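Beta-N-acetylhexosaminidase (Thermotoga neapolitana, PDB 5BZA) probably removes terminal non-reducing N-acetyl-D-hexosamine residues from N-acetyl-beta-D-hexosaminides by hydrolysis, as a member of glycosyl hydrolase family 3. Local coordinates at residues V71-P79 with Y95-L106; F108-D117 with Y150-H161. All blocks are in the same frame, centred on the assembly; numbering follows the deposited sequence.

Overall arrangement
Both contacts lie in the glycosyl hydrolase family 3 N-terminal domain, whose eight parallel strands form a TIM barrel, with centres about 12 Å apart and on the same side of the chain's centre. They follow in series. Contact 1 packs the loop after strand 59-62 on helix 89-106; that helix leads into strand 110-111, which opens contact 2 and is joined through helix 136-153 to strand 156-162, its parallel neighbour. The two are tied directly: N104 ND2 probably donates to G154 O, M103 O probably accepts from F108 N, and C96 packs on Y150. Contact 1 belongs to the outer helical layer, next to the second subunit, whereas contact 2 runs through the sheet to a metal site at H161.

Contact 1: residues V71-P79 with Y95-L106; sequences VLKYVPSFP and YCEMAGRIMNTL
The rings of F78 and Y95 stack face to face at one end of this contact, their centroids 4.0 Å apart and their planes only 9° from parallel. F78 CB leans on the rim of the tyrosine ring, 3.5 Å from Y95 CE1, while Y95 CB makes a CH-pi contact over the face of the F78 ring. A99 CB, from the same helix, touches the other face of Y95 toward its rim. One water fixes the tyrosine's hydroxyl end: it accepts from Y95 OH and donates to P76 O, linking helix to loop where no direct hydrogen bond does so.

V75 is the central bump. With CG1 anti to its backbone N (chi1 -179°), its two methyls straddle the helix surface: CG1 fills a hollow among Y95, M98 and A99, 3.9 Å from A99 CB, and CG2 lies against I102 CG2 and M103 CE. Alongside, P76 CG lies 3.6 Å from M98 CE, which the bend at chi3 (76°) turns to it, and P76 CD lies 3.7 Å from I102 CD1. L72 crosses M103 at about a right angle, with L72 CD1 against M103 CG.

At the far end L106 closes on Y74: CD2 sits over one ring face, and CD1 presses on Y74 CD2 at 3.3 Å, a tight approach. K73 CG covers the opposite face, and Y74 OH is hydrogen-bonded to E42.

Contact with the second subunit, where R101 and T105 of the two copies pair reciprocally, places this helix at the dimer interface. The whole is a buried, almost wholly apolar packing of a beta-alpha connecting loop on an outer helix, as expected in a TIM-barrel domain.

Contact 2: residues F108-D117 with Y150-H161; sequences FNMVFAPVLD and YFKGGVIPCIKH. With CD (cadmium ion), chain N.
Over the centre of the Y150 ring stands one methyl of V111, CG1, 3.6 Å from the ring centroid and 5° off the normal, a CH-pi contact. V111 reaches it with CG1 held between its backbone N and carbonyl carbon (chi1 66°), crossing the tyrosine at about a right angle. P114 N lies at the edge of the same ring, and A113 CB is near its hydroxyl. The F112 ring offers its edge to C158 CB, with C158 SG oblique to it. K160 CB covers part of one face of the H161 imidazole, whose edge faces D117.

These groups flank two adjacent parallel strands of the TIM-barrel sheet, 110-111 and 156-162, joined by a beta-alpha-beta crossover through helix 136-153. G154, with positive phi, ends that helix in a Schellman motif. M110 bridges to I156 and V111 to P157: I156 N donates to N109 O (2.8 Å) and V111 N to I156 O. The register then slips by one residue around the inverse gamma turn centred on F112 and the cis peptide before P114. Here C158 N is shared between A113 O, at 3.0 Å, and a weaker bond to V111 O. Pairing resumes where L116 N donates to K160 O, at 2.8 Å and almost straight (179°).

The extended K160 chain carries NZ to F112 O, 2.6 Å away, and a salt bridge to E65 gives this buried ammonium a second partner.

Beyond, D117 grips H161 twice. OD1 accepts from H161 N and H165 N, while the syn lone pair of D117 OD2 takes a short, bent hydrogen bond from H161 ND1 (2.5 Å), carboxylate and imidazole nearly coplanar. This probably helps orient H161 NE2, which binds the cadmium ion, shared with D245, at a rather long 2.7 Å.

Contact 1: residues V71-P79 with Y95-L106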
loop_
_atom_site.group_PDB
_atom_site.type_symbol
_atom_site.label_atom_id
_atom_site.label_comp_id
_atom_site.label_asym_id
_atom_site.label_seq_id
_atom_site.Cartn_x
_atom_site.Cartn_y
_atom_site.Cartn_z
ATOM N N VAL B 71 9.106 3.426 -3.503
ATOM C CA VAL B 71 9.265 3.837 -2.113
ATOM C C VAL B 71 7.929 3.792 -1.350
ATOM O O VAL B 71 7.913 3.839 -0.133
ATOM C CB VAL B 71 9.842 5.217 -2.030
ATOM C CG1 VAL B 71 11.268 5.204 -2.625
ATOM C CG2 VAL B 71 8.935 6.191 -2.760
ATOM N N LEU B 72 6.829 3.673 -2.086
ATOM C CA LEU B 72 5.501 3.644 -1.501
ATOM C C LEU B 72 4.985 2.209 -1.452
ATOM O O LEU B 72 4.696 1.597 -2.483
ATOM C CB LEU B 72 4.536 4.520 -2.295
ATOM C CG LEU B 72 4.802 6.025 -2.372
ATOM C CD1 LEU B 72 3.724 6.766 -3.186
ATOM C CD2 LEU B 72 4.947 6.605 -0.958
ATOM N N LYS B 73 4.829 1.672 -0.238
ATOM C CA LYS B 73 4.344 0.307 -0.145
ATOM C C LYS B 73 2.881 0.230 -0.583
ATOM O O LYS B 73 2.385 -0.854 -0.895
ATOM C CB LYS B 73 4.486 -0.234 1.257
ATOM C CG LYS B 73 3.474 0.307 2.230
ATOM C CD LYS B 73 3.635 -0.448 3.510
ATOM C CE LYS B 73 2.605 -0.073 4.525
ATOM N NZ LYS B 73 2.944 -0.871 5.720
ATOM N N TYR B 74 2.209 1.384 -0.558
ATOM C CA TYR B 74 0.802 1.516 -0.943
ATOM C C TYR B 74 0.513 1.262 -2.414
ATOM O O TYR B 74 -0.580 0.786 -2.763
ATOM C CB TYR B 74 0.341 2.911 -0.566
ATOM C CG TYR B 74 0.808 3.267 0.841
ATOM C CD1 TYR B 74 0.205 2.658 1.978
ATOM C CD2 TYR B 74 1.861 4.176 1.046
ATOM C CE1 TYR B 74 0.644 2.958 3.250
ATOM C CE2 TYR B 74 2.283 4.503 2.330
ATOM C CZ TYR B 74 1.677 3.881 3.423
ATOM O OH TYR B 74 2.103 4.184 4.689
ATOM N N VAL B 75 1.501 1.561 -3.274
ATOM C CA VAL B 75 1.388 1.295 -4.690
ATOM C C VAL B 75 1.901 -0.091 -4.996
ATOM O O VAL B 75 3.025 -0.432 -4.633
ATOM C CB VAL B 75 2.208 2.319 -5.543
ATOM C CG1 VAL B 75 2.040 2.013 -7.039
ATOM C CG2 VAL B 75 1.737 3.714 -5.257
ATOM N N PRO B 76 1.077 -0.917 -5.635
ATOM C CA PRO B 76 1.623 -2.241 -5.990
ATOM C C PRO B 76 2.823 -2.119 -6.918
ATOM O O PRO B 76 2.869 -1.249 -7.789
ATOM C CB PRO B 76 0.471 -2.977 -6.688
ATOM C CG PRO B 76 -0.684 -1.994 -6.767
ATOM C CD PRO B 76 -0.343 -0.741 -5.971
ATOM N N SER B 77 3.778 -3.011 -6.708
ATOM C CA SER B 77 5.003 -3.062 -7.477
ATOM C C SER B 77 4.823 -3.335 -8.993
ATOM O O SER B 77 3.994 -4.145 -9.443
ATOM C CB SER B 77 5.920 -4.120 -6.859
ATOM O OG SER B 77 7.141 -4.140 -7.556
ATOM N N PHE B 78 5.649 -2.645 -9.777
ATOM C CA PHE B 78 5.553 -2.679 -11.226
ATOM C C PHE B 78 6.887 -3.190 -11.797
ATOM O O PHE B 78 7.938 -2.915 -11.226
ATOM C CB PHE B 78 5.177 -1.262 -11.706
ATOM C CG PHE B 78 4.881 -1.151 -13.159
ATOM C CD1 PHE B 78 3.836 -1.837 -13.727
ATOM C CD2 PHE B 78 5.617 -0.286 -13.953
ATOM C CE1 PHE B 78 3.570 -1.716 -15.067
ATOM C CE2 PHE B 78 5.350 -0.160 -15.307
ATOM C CZ PHE B 78 4.316 -0.857 -15.867
ATOM N N PRO B 79 6.841 -3.985 -12.876
ATOM C CA PRO B 79 8.095 -4.433 -13.514
ATOM C C PRO B 79 9.015 -3.262 -13.844
ATOM O O PRO B 79 10.224 -3.382 -13.667
ATOM C CB PRO B 79 7.621 -5.120 -14.798
ATOM C CG PRO B 79 6.240 -5.605 -14.463
ATOM C CD PRO B 79 5.653 -4.546 -13.543
ATOM N N TYR B 95 -1.180 1.984 -15.538
ATOM C CA TYR B 95 -0.402 1.847 -14.327
ATOM C C TYR B 95 -0.241 3.227 -13.651
ATOM O O TYR B 95 -0.334 3.361 -12.438
ATOM C CB TYR B 95 0.976 1.267 -14.622
ATOM C CG TYR B 95 1.939 1.542 -13.493
ATOM C CD1 TYR B 95 1.825 0.867 -12.280
ATOM C CD2 TYR B 95 2.912 2.541 -13.606
ATOM C CE1 TYR B 95 2.691 1.135 -11.216
ATOM C CE2 TYR B 95 3.756 2.826 -12.561
ATOM C CZ TYR B 95 3.646 2.118 -11.359
ATOM O OH TYR B 95 4.519 2.399 -10.323
ATOM N N CYS B 96 0.077 4.248 -14.433
ATOM C CA CYS B 96 0.348 5.541 -13.821
ATOM C C CYS B 96 -0.958 6.154 -13.294
ATOM O O CYS B 96 -0.975 6.936 -12.344
ATOM C CB CYS B 96 1.054 6.480 -14.815
ATOM S SG CYS B 96 2.758 5.970 -15.175
ATOM N N GLU B 97 -2.067 5.817 -13.911
ATOM C CA GLU B 97 -3.316 6.296 -13.334
ATOM C C GLU B 97 -3.621 5.632 -11.979
ATOM O O GLU B 97 -4.115 6.292 -11.058
ATOM C CB GLU B 97 -4.500 6.082 -14.253
ATOM C CG GLU B 97 -5.731 6.795 -13.698
ATOM C CD GLU B 97 -6.975 6.552 -14.510
ATOM O OE1 GLU B 97 -6.926 5.755 -15.489
ATOM O OE2 GLU B 97 -7.999 7.188 -14.167
ATOM N N MET B 98 -3.401 4.323 -11.918
ATOM C CA MET B 98 -3.574 3.530 -10.710
ATOM C C MET B 98 -2.694 4.122 -9.602
ATOM O O MET B 98 -3.166 4.437 -8.485
ATOM C CB MET B 98 -3.190 2.079 -11.002
ATOM C CG MET B 98 -3.381 1.090 -9.849
ATOM S SD MET B 98 -2.218 -0.306 -9.864
ATOM C CE MET B 98 -0.765 0.539 -9.274
ATOM N N ALA B 99 -1.410 4.278 -9.941
ATOM C CA ALA B 99 -0.401 4.753 -9.012
ATOM C C ALA B 99 -0.737 6.155 -8.551
ATOM O O ALA B 99 -0.677 6.475 -7.352
ATOM C CB ALA B 99 0.981 4.692 -9.660
ATOM N N GLY B 100 -1.121 6.997 -9.496
ATOM C CA GLY B 100 -1.449 8.354 -9.171
ATOM C C GLY B 100 -2.692 8.431 -8.280
ATOM O O GLY B 100 -2.795 9.276 -7.399
ATOM N N ARG B 101 -3.654 7.574 -8.549
ATOM C CA ARG B 101 -4.924 7.605 -7.807
ATOM C C ARG B 101 -4.609 7.281 -6.351
ATOM O O ARG B 101 -4.965 8.042 -5.429
ATOM C CB ARG B 101 -5.936 6.629 -8.423
ATOM C CG ARG B 101 -7.383 6.981 -8.098
ATOM C CD ARG B 101 -8.398 6.205 -8.972
ATOM N NE ARG B 101 -9.772 6.674 -8.763
ATOM C CZ ARG B 101 -10.733 6.016 -8.095
ATOM N NH1 ARG B 101 -10.512 4.807 -7.562
ATOM N NH2 ARG B 101 -11.945 6.568 -7.978
ATOM N N ILE B 102 -3.833 6.209 -6.158
ATOM C CA ILE B 102 -3.394 5.833 -4.827
ATOM C C ILE B 102 -2.599 6.947 -4.111
ATOM O O ILE B 102 -2.926 7.294 -2.957
ATOM C CB ILE B 102 -2.577 4.529 -4.896
ATOM C CG1 ILE B 102 -3.485 3.369 -5.313
ATOM C CG2 ILE B 102 -1.998 4.241 -3.570
ATOM C CD1 ILE B 102 -2.787 2.031 -5.493
ATOM N N MET B 103 -1.610 7.548 -4.809
ATOM C CA MET B 103 -0.775 8.627 -4.278
ATOM C C MET B 103 -1.614 9.820 -3.845
ATOM O O MET B 103 -1.435 10.383 -2.740
ATOM C CB MET B 103 0.250 9.110 -5.343
ATOM C CG MET B 103 1.358 8.148 -5.678
ATOM S SD MET B 103 2.326 8.524 -7.208
ATOM C CE MET B 103 3.261 6.987 -7.323
ATOM N N ASN B 104 -2.522 10.216 -4.737
ATOM C CA ASN B 104 -3.392 11.356 -4.509
ATOM C C ASN B 104 -4.242 11.070 -3.275
ATOM O O ASN B 104 -4.490 11.982 -2.483
ATOM C CB ASN B 104 -4.305 11.645 -5.710
ATOM C CG ASN B 104 -5.305 12.796 -5.428
ATOM O OD1 ASN B 104 -6.409 12.587 -4.906
ATOM N ND2 ASN B 104 -4.912 13.995 -5.766
ATOM N N THR B 105 -4.709 9.818 -3.123
ATOM C CA THR B 105 -5.528 9.467 -1.956
ATOM C C THR B 105 -4.709 9.614 -0.693
ATOM O O THR B 105 -5.226 10.034 0.346
ATOM C CB THR B 105 -6.085 8.019 -2.027
ATOM O OG1 THR B 105 -6.829 7.849 -3.229
ATOM C CG2 THR B 105 -7.000 7.724 -0.853
ATOM N N LEU B 106 -3.427 9.242 -0.753
ATOM C CA LEU B 106 -2.614 9.340 0.457
ATOM C C LEU B 106 -2.344 10.762 0.897
ATOM O O LEU B 106 -2.119 11.005 2.084
ATOM C CB LEU B 106 -1.295 8.614 0.286
ATOM C CG LEU B 106 -1.323 7.099 0.124
ATOM C CD1 LEU B 106 0.101 6.669 -0.289
ATOM C CD2 LEU B 106 -1.764 6.444 1.451
HETATM O O HOH W 1 4.960 0.469 -8.545
#

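Contact 2: residues F108-D117 with Y150-H161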
loop_
_atom_site.group_PDB
_atom_site.type_symbol
_atom_site.label_atom_id
_atom_site.label_comp_id
_atom_site.label_asym_id
_atom_site.label_seq_id
_atom_site.Cartn_x
_atom_site.Cartn_y
_atom_site.Cartn_z
ATOM N N PHE B 108 -0.306 12.766 -1.582
ATOM C CA PHE B 108 0.705 13.291 -2.534
ATOM C C PHE B 108 -0.002 14.126 -3.636
ATOM O O PHE B 108 -1.197 13.966 -3.852
ATOM C CB PHE B 108 1.529 12.139 -3.135
ATOM C CG PHE B 108 2.463 11.483 -2.145
ATOM C CD1 PHE B 108 3.757 11.976 -1.940
ATOM C CD2 PHE B 108 2.010 10.405 -1.349
ATOM C CE1 PHE B 108 4.624 11.370 -1.006
ATOM C CE2 PHE B 108 2.844 9.795 -0.399
ATOM C CZ PHE B 108 4.155 10.278 -0.223
ATOM N N ASN B 109 0.663 15.106 -4.246
ATOM C CA ASN B 109 0.060 15.726 -5.434
ATOM C C ASN B 109 1.036 15.886 -6.612
ATOM O O ASN B 109 0.654 16.354 -7.695
ATOM C CB ASN B 109 -0.563 17.083 -5.076
ATOM C CG ASN B 109 0.330 17.922 -4.206
ATOM O OD1 ASN B 109 1.517 18.086 -4.502
ATOM N ND2 ASN B 109 -0.231 18.478 -3.115
ATOM N N MET B 110 2.257 15.377 -6.446
ATOM C CA MET B 110 3.238 15.371 -7.527
ATOM C C MET B 110 3.977 14.056 -7.419
ATOM O O MET B 110 4.038 13.469 -6.350
ATOM C CB MET B 110 4.208 16.559 -7.428
ATOM C CG MET B 110 5.259 16.615 -8.566
ATOM S SD MET B 110 6.243 18.144 -8.572
ATOM C CE MET B 110 5.047 19.290 -9.270
ATOM N N VAL B 111 4.494 13.573 -8.534
ATOM C CA VAL B 111 5.419 12.479 -8.525
ATOM C C VAL B 111 6.635 12.875 -9.405
ATOM O O VAL B 111 6.504 13.463 -10.481
ATOM C CB VAL B 111 4.753 11.188 -9.027
ATOM C CG1 VAL B 111 4.362 11.323 -10.527
ATOM C CG2 VAL B 111 5.642 9.971 -8.749
ATOM N N PHE B 112 7.825 12.529 -8.929
ATOM C CA PHE B 112 9.041 12.783 -9.684
ATOM C C PHE B 112 9.197 11.609 -10.653
ATOM O O PHE B 112 10.106 10.780 -10.506
ATOM C CB PHE B 112 10.243 12.947 -8.749
ATOM C CG PHE B 112 10.218 14.226 -7.948
ATOM C CD1 PHE B 112 9.447 15.289 -8.342
ATOM C CD2 PHE B 112 11.009 14.374 -6.815
ATOM C CE1 PHE B 112 9.446 16.498 -7.628
ATOM C CE2 PHE B 112 11.011 15.583 -6.084
ATOM C CZ PHE B 112 10.211 16.645 -6.500
ATOM N N ALA B 113 8.292 11.578 -11.635
ATOM C CA ALA B 113 8.252 10.584 -12.690
ATOM C C ALA B 113 7.324 11.145 -13.777
ATOM O O ALA B 113 6.573 12.076 -13.492
ATOM C CB ALA B 113 7.742 9.279 -12.176
ATOM N N PRO B 114 7.385 10.620 -15.015
ATOM C CA PRO B 114 8.232 9.549 -15.564
ATOM C C PRO B 114 9.664 9.972 -15.966
ATOM O O PRO B 114 9.953 11.139 -16.213
ATOM C CB PRO B 114 7.458 9.106 -16.819
ATOM C CG PRO B 114 6.848 10.355 -17.298
ATOM C CD PRO B 114 6.488 11.167 -16.055
ATOM N N VAL B 115 10.543 8.977 -15.976
ATOM C CA VAL B 115 11.866 9.044 -16.569
ATOM C C VAL B 115 11.725 9.000 -18.069
ATOM O O VAL B 115 11.152 8.024 -18.616
ATOM C CB VAL B 115 12.736 7.862 -16.114
ATOM C CG1 VAL B 115 14.011 7.689 -17.045
ATOM C CG2 VAL B 115 13.083 8.030 -14.658
ATOM N N LEU B 116 12.243 10.045 -18.735
ATOM C CA LEU B 116 12.187 10.081 -20.185
ATOM C C LEU B 116 13.572 9.893 -20.837
ATOM O O LEU B 116 13.713 9.949 -22.061
ATOM C CB LEU B 116 11.527 11.387 -20.639
ATOM C CG LEU B 116 10.093 11.676 -20.166
ATOM C CD1 LEU B 116 9.586 12.952 -20.830
ATOM C CD2 LEU B 116 9.185 10.502 -20.446
ATOM N N ASP B 117 14.564 9.617 -20.000
ATOM C CA ASP B 117 15.918 9.346 -20.426
ATOM C C ASP B 117 15.908 8.107 -21.310
ATOM O O ASP B 117 15.102 7.175 -21.107
ATOM C CB ASP B 117 16.818 9.129 -19.230
ATOM C CG ASP B 117 16.817 10.295 -18.269
ATOM O OD1 ASP B 117 16.880 11.476 -18.701
ATOM O OD2 ASP B 117 16.777 10.026 -17.045
ATOM N N TYR B 150 -0.821 9.673 -14.721
ATOM C CA TYR B 150 -0.590 10.347 -13.430
ATOM C C TYR B 150 -1.566 11.485 -13.255
ATOM O O TYR B 150 -2.182 11.687 -12.198
ATOM C CB TYR B 150 0.829 10.905 -13.326
ATOM C CG TYR B 150 1.890 9.882 -13.038
ATOM C CD1 TYR B 150 1.698 8.892 -12.067
ATOM C CD2 TYR B 150 3.102 9.892 -13.765
ATOM C CE1 TYR B 150 2.682 7.942 -11.828
ATOM C CE2 TYR B 150 4.091 8.961 -13.531
ATOM C CZ TYR B 150 3.887 7.986 -12.552
ATOM O OH TYR B 150 4.874 7.039 -12.303
ATOM N N PHE B 151 -1.677 12.264 -14.311
ATOM C CA PHE B 151 -2.559 13.405 -14.294
ATOM C C PHE B 151 -4.047 13.032 -14.048
ATOM O O PHE B 151 -4.705 13.616 -13.186
ATOM C CB PHE B 151 -2.380 14.133 -15.614
ATOM C CG PHE B 151 -2.954 15.470 -15.627
ATOM C CD1 PHE B 151 -2.414 16.449 -14.807
ATOM C CD2 PHE B 151 -3.983 15.794 -16.505
ATOM C CE1 PHE B 151 -2.927 17.731 -14.809
ATOM C CE2 PHE B 151 -4.502 17.081 -16.535
ATOM C CZ PHE B 151 -3.968 18.057 -15.688
ATOM N N LYS B 152 -4.568 12.059 -14.796
ATOM C CA LYS B 152 -5.914 11.565 -14.600
ATOM C C LYS B 152 -6.089 11.101 -13.141
ATOM O O LYS B 152 -7.068 11.438 -12.504
ATOM C CB LYS B 152 -6.224 10.411 -15.556
ATOM C CG LYS B 152 -6.707 10.764 -16.997
ATOM C CD LYS B 152 -7.291 9.455 -17.626
ATOM C CE LYS B 152 -7.842 9.523 -19.074
ATOM N NZ LYS B 152 -6.941 9.576 -20.265
ATOM N N GLY B 153 -5.090 10.391 -12.610
ATOM C CA GLY B 153 -5.117 9.889 -11.254
ATOM C C GLY B 153 -5.085 10.964 -10.179
ATOM O O GLY B 153 -5.445 10.693 -9.043
ATOM N N GLY B 154 -4.654 12.179 -10.501
ATOM C CA GLY B 154 -4.647 13.231 -9.494
ATOM C C GLY B 154 -3.265 13.680 -9.038
ATOM O O GLY B 154 -3.096 14.266 -7.954
ATOM N N VAL B 155 -2.249 13.355 -9.814
ATOM C CA VAL B 155 -0.920 13.791 -9.434
ATOM C C VAL B 155 -0.225 14.486 -10.610
ATOM O O VAL B 155 -0.230 14.004 -11.737
ATOM C CB VAL B 155 -0.142 12.551 -8.934
ATOM C CG1 VAL B 155 1.270 12.726 -9.021
ATOM C CG2 VAL B 155 -0.525 12.268 -7.497
ATOM N N ILE B 156 0.388 15.621 -10.367
ATOM C CA ILE B 156 1.177 16.274 -11.452
ATOM C C ILE B 156 2.508 15.615 -11.676
ATOM O O ILE B 156 3.348 15.625 -10.797
ATOM C CB ILE B 156 1.411 17.741 -11.162
ATOM C CG1 ILE B 156 0.051 18.421 -11.126
ATOM C CG2 ILE B 156 2.258 18.395 -12.281
ATOM C CD1 ILE B 156 0.158 19.837 -10.786
ATOM N N PRO B 157 2.722 15.079 -12.885
ATOM C CA PRO B 157 4.016 14.458 -13.181
ATOM C C PRO B 157 5.137 15.476 -13.254
ATOM O O PRO B 157 4.893 16.654 -13.502
ATOM C CB PRO B 157 3.777 13.778 -14.539
ATOM C CG PRO B 157 2.736 14.606 -15.177
ATOM C CD PRO B 157 1.831 15.089 -14.061
ATOM N N CYS B 158 6.347 15.008 -12.977
ATOM C CA CYS B 158 7.573 15.783 -13.187
ATOM C C CYS B 158 8.537 14.974 -14.057
ATOM O O CYS B 158 9.180 14.011 -13.611
ATOM C CB CYS B 158 8.231 16.138 -11.852
ATOM S SG CYS B 158 9.714 17.171 -12.036
ATOM N N ILE B 159 8.622 15.345 -15.319
ATOM C CA ILE B 159 9.436 14.580 -16.244
ATOM C C ILE B 159 10.914 14.887 -15.997
ATOM O O ILE B 159 11.259 15.963 -15.607
ATOM C CB ILE B 159 9.014 14.857 -17.713
ATOM C CG1 ILE B 159 9.107 16.345 -18.058
ATOM C CG2 ILE B 159 7.604 14.308 -17.953
ATOM C CD1 ILE B 159 8.654 16.649 -19.483
ATOM N N LYS B 160 11.776 13.904 -16.218
ATOM C CA LYS B 160 13.195 14.012 -15.892
ATOM C C LYS B 160 13.993 13.062 -16.792
ATOM O O LYS B 160 13.424 12.105 -17.319
ATOM C CB LYS B 160 13.419 13.686 -14.396
ATOM C CG LYS B 160 13.070 12.249 -14.025
ATOM C CD LYS B 160 13.077 12.053 -12.511
ATOM C CE LYS B 160 12.689 10.635 -12.142
ATOM N NZ LYS B 160 12.700 10.429 -10.681
ATOM N N HIS B 161 15.292 13.328 -17.006
ATOM C CA HIS B 161 15.962 14.547 -16.573
ATOM C C HIS B 161 16.374 15.383 -17.785
ATOM O O HIS B 161 17.250 14.981 -18.560
ATOM C CB HIS B 161 17.216 14.238 -15.726
ATOM C CG HIS B 161 17.075 13.074 -14.782
ATOM N ND1 HIS B 161 17.034 11.759 -15.203
ATOM C CD2 HIS B 161 17.010 13.041 -13.430
ATOM C CE1 HIS B 161 16.934 10.968 -14.153
ATOM N NE2 HIS B 161 16.897 11.719 -13.073
HETATM CD CD CD N . 17.847 11.653 -10.527
#